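Local coordinates for protein putative nucleotide-diphospho-sugar transferase (Desulfovibrio desulfuricans subsp. desulfuricans, PDB 3CGX) that probably transfers sugars from nucleotide-diphospho-sugar donors, as a putative glycosyltransferase with a GT-A-type fold, at residues Glu67-Trp72 / His77-Gln82. Sequence-based numbering, arbitrary orientation.
Sequences EKFKAW and HMFAAQ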
loop_
_atom_site.group_PDB
_atom_site.type_symbol
_atom_site.label_atom_id
_atom_site.label_comp_id
_atom_site.label_asym_id
_atom_site.label_seq_id
_atom_site.Cartn_x
_atom_site.Cartn_y
_atom_site.Cartn_z
ATOM N N GLU A 67 -3.103 -3.212 -20.614
ATOM C CA GLU A 67 -2.042 -4.009 -21.220
ATOM C C GLU A 67 -0.666 -3.548 -20.710
ATOM O O GLU A 67 0.303 -4.330 -20.668
ATOM C CB GLU A 67 -2.141 -3.971 -22.751
ATOM C CG GLU A 67 -3.328 -4.707 -23.302
ATOM C CD GLU A 67 -3.320 -6.198 -22.985
ATOM O OE1 GLU A 67 -2.224 -6.793 -22.923
ATOM O OE2 GLU A 67 -4.424 -6.766 -22.785
ATOM N N LYS A 68 -0.574 -2.300 -20.285
ATOM C CA LYS A 68 0.707 -1.786 -19.724
ATOM C C LYS A 68 1.002 -2.523 -18.408
ATOM O O LYS A 68 2.109 -3.002 -18.140
ATOM C CB LYS A 68 0.679 -0.273 -19.500
ATOM C CG LYS A 68 1.039 0.518 -20.685
ATOM C CD LYS A 68 0.956 2.018 -20.399
ATOM C CE LYS A 68 2.145 2.439 -19.575
ATOM N NZ LYS A 68 2.381 3.905 -19.625
ATOM N N PHE A 69 -0.055 -2.706 -17.629
ATOM C CA PHE A 69 0.030 -3.450 -16.374
ATOM C C PHE A 69 0.357 -4.923 -16.582
ATOM O O PHE A 69 1.175 -5.484 -15.856
ATOM C CB PHE A 69 -1.228 -3.276 -15.504
ATOM C CG PHE A 69 -1.126 -2.089 -14.570
ATOM C CD1 PHE A 69 -0.353 -2.187 -13.402
ATOM C CD2 PHE A 69 -1.697 -0.879 -14.898
ATOM C CE1 PHE A 69 -0.195 -1.082 -12.553
ATOM C CE2 PHE A 69 -1.534 0.243 -14.059
ATOM C CZ PHE A 69 -0.784 0.131 -12.881
ATOM N N LYS A 70 -0.285 -5.537 -17.569
ATOM C CA LYS A 70 -0.019 -6.957 -17.878
ATOM C C LYS A 70 1.435 -7.127 -18.334
ATOM O O LYS A 70 2.137 -8.070 -17.925
ATOM C CB LYS A 70 -1.021 -7.533 -18.918
ATOM C CG LYS A 70 -2.453 -7.397 -18.459
ATOM C CD LYS A 70 -3.514 -8.248 -19.150
ATOM C CE LYS A 70 -3.205 -8.750 -20.522
ATOM N NZ LYS A 70 -4.522 -9.099 -21.229
ATOM N N ALA A 71 1.901 -6.218 -19.182
ATOM C CA ALA A 71 3.263 -6.301 -19.706
ATOM C C ALA A 71 4.305 -6.093 -18.614
ATOM O O ALA A 71 5.417 -6.593 -18.696
ATOM C CB ALA A 71 3.475 -5.313 -20.883
ATOM N N TRP A 72 3.929 -5.358 -17.587
ATOM C CA TRP A 72 4.860 -5.028 -16.494
ATOM C C TRP A 72 4.899 -6.129 -15.419
ATOM O O TRP A 72 5.942 -6.745 -15.190
ATOM C CB TRP A 72 4.500 -3.678 -15.863
ATOM C CG TRP A 72 5.263 -3.353 -14.584
ATOM C CD1 TRP A 72 6.513 -3.762 -14.256
ATOM C CD2 TRP A 72 4.809 -2.546 -13.501
ATOM N NE1 TRP A 72 6.876 -3.278 -13.017
ATOM C CE2 TRP A 72 5.848 -2.522 -12.531
ATOM C CE3 TRP A 72 3.623 -1.861 -13.240
ATOM C CZ2 TRP A 72 5.736 -1.833 -11.340
ATOM C CZ3 TRP A 72 3.497 -1.179 -12.048
ATOM C CH2 TRP A 72 4.549 -1.168 -11.108
ATOM N N HIS A 77 -2.103 -11.986 -13.372
ATOM C CA HIS A 77 -2.635 -11.259 -12.185
ATOM C C HIS A 77 -3.953 -10.572 -12.504
ATOM O O HIS A 77 -4.317 -10.336 -13.679
ATOM C CB HIS A 77 -1.619 -10.213 -11.687
ATOM C CG HIS A 77 -0.253 -10.779 -11.505
ATOM N ND1 HIS A 77 0.068 -11.586 -10.442
ATOM C CD2 HIS A 77 0.835 -10.749 -12.301
ATOM C CE1 HIS A 77 1.324 -11.987 -10.564
ATOM N NE2 HIS A 77 1.808 -11.504 -11.692
HETATM N N MSE A 78 -4.699 -10.303 -11.441
HETATM C CA MSE A 78 -5.994 -9.642 -11.558
HETATM C C MSE A 78 -5.776 -8.154 -11.323
HETATM O O MSE A 78 -5.267 -7.726 -10.274
HETATM C CB MSE A 78 -6.998 -10.221 -10.552
HETATM C CG MSE A 78 -7.264 -11.665 -10.817
HETATM SE SE MSE A 78 -8.539 -12.488 -9.545
HETATM C CE MSE A 78 -7.313 -12.836 -7.999
ATOM N N PHE A 79 -6.141 -7.368 -12.330
ATOM C CA PHE A 79 -5.970 -5.925 -12.305
ATOM C C PHE A 79 -7.347 -5.279 -12.436
ATOM O O PHE A 79 -8.201 -5.797 -13.141
ATOM C CB PHE A 79 -5.108 -5.441 -13.472
ATOM C CG PHE A 79 -3.715 -6.033 -13.534
ATOM C CD1 PHE A 79 -2.686 -5.489 -12.758
ATOM C CD2 PHE A 79 -3.402 -7.044 -14.427
ATOM C CE1 PHE A 79 -1.395 -6.013 -12.814
ATOM C CE2 PHE A 79 -2.083 -7.577 -14.486
ATOM C CZ PHE A 79 -1.106 -7.056 -13.681
ATOM N N ALA A 80 -7.539 -4.157 -11.749
ATOM C CA ALA A 80 -8.761 -3.342 -11.872
ATOM C C ALA A 80 -8.408 -1.900 -11.649
ATOM O O ALA A 80 -7.558 -1.599 -10.807
ATOM C CB ALA A 80 -9.841 -3.777 -10.871
ATOM N N ALA A 81 -9.058 -1.002 -12.405
ATOM C CA ALA A 81 -8.902 0.432 -12.169
ATOM C C ALA A 81 -9.574 0.756 -10.852
ATOM O O ALA A 81 -10.607 0.208 -10.513
ATOM C CB ALA A 81 -9.492 1.329 -13.309
ATOM N N GLN A 82 -8.956 1.645 -10.114
ATOM C CA GLN A 82 -9.583 2.266 -8.955
ATOM C C GLN A 82 -10.654 3.170 -9.539
ATOM O O GLN A 82 -10.482 3.772 -10.620
ATOM C CB GLN A 82 -8.606 3.110 -8.147
ATOM C CG GLN A 82 -7.486 2.341 -7.404
ATOM C CD GLN A 82 -6.525 3.292 -6.704
ATOM O OE1 GLN A 82 -6.950 4.358 -6.233
ATOM N NE2 GLN A 82 -5.216 2.919 -6.619
#
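Phe-79 carries almost the whole contact from the strand side, reaching across to the helix, where it meets Phe-69 and Lys-70. The strand leads up to it through Met-78, a selenomethionine, whose backbone is hydrogen-bonded to Ile-56 of the neighbouring strand 53-58. The side chain of Phe-79 leaves the strand toward the helix, and with CG anti to the carbonyl carbon (chi1 -59°) the ring offers one face to CB of Phe-69. This carbon makes a CH-pi contact, standing 3.9 Å from the ring centroid and 17° off the normal. The two phenyl rings meet obliquely, with planes at 44° and centroids 5.7 Å apart; the far end of the Phe-69 ring leads away from the strand, and that ring stacks on Tyr-58. Phe-79 CZ comes to 3.5 Å from the backbone O of Phe-69, while CE2 lies 4.0 Å from CG of Lys-70. Beyond that methylene the lysine chain bends at chi3 and turns from the strand; its NZ forms a hydrogen-bonded salt bridge of 2.8 Å with the syn side of Glu-67 OE2. Further on, Ala-80 and Gln-82 continue the backbone hydrogen bonding to strand 53-58. Phe-79 thus packs edge strand 78-81 against Phe-69 and Lys-70 of helix 65-73, within the parallel beta-alpha-beta crossover from strand 53-58, in a Rossmann-like sheet consistent with the GT-A fold.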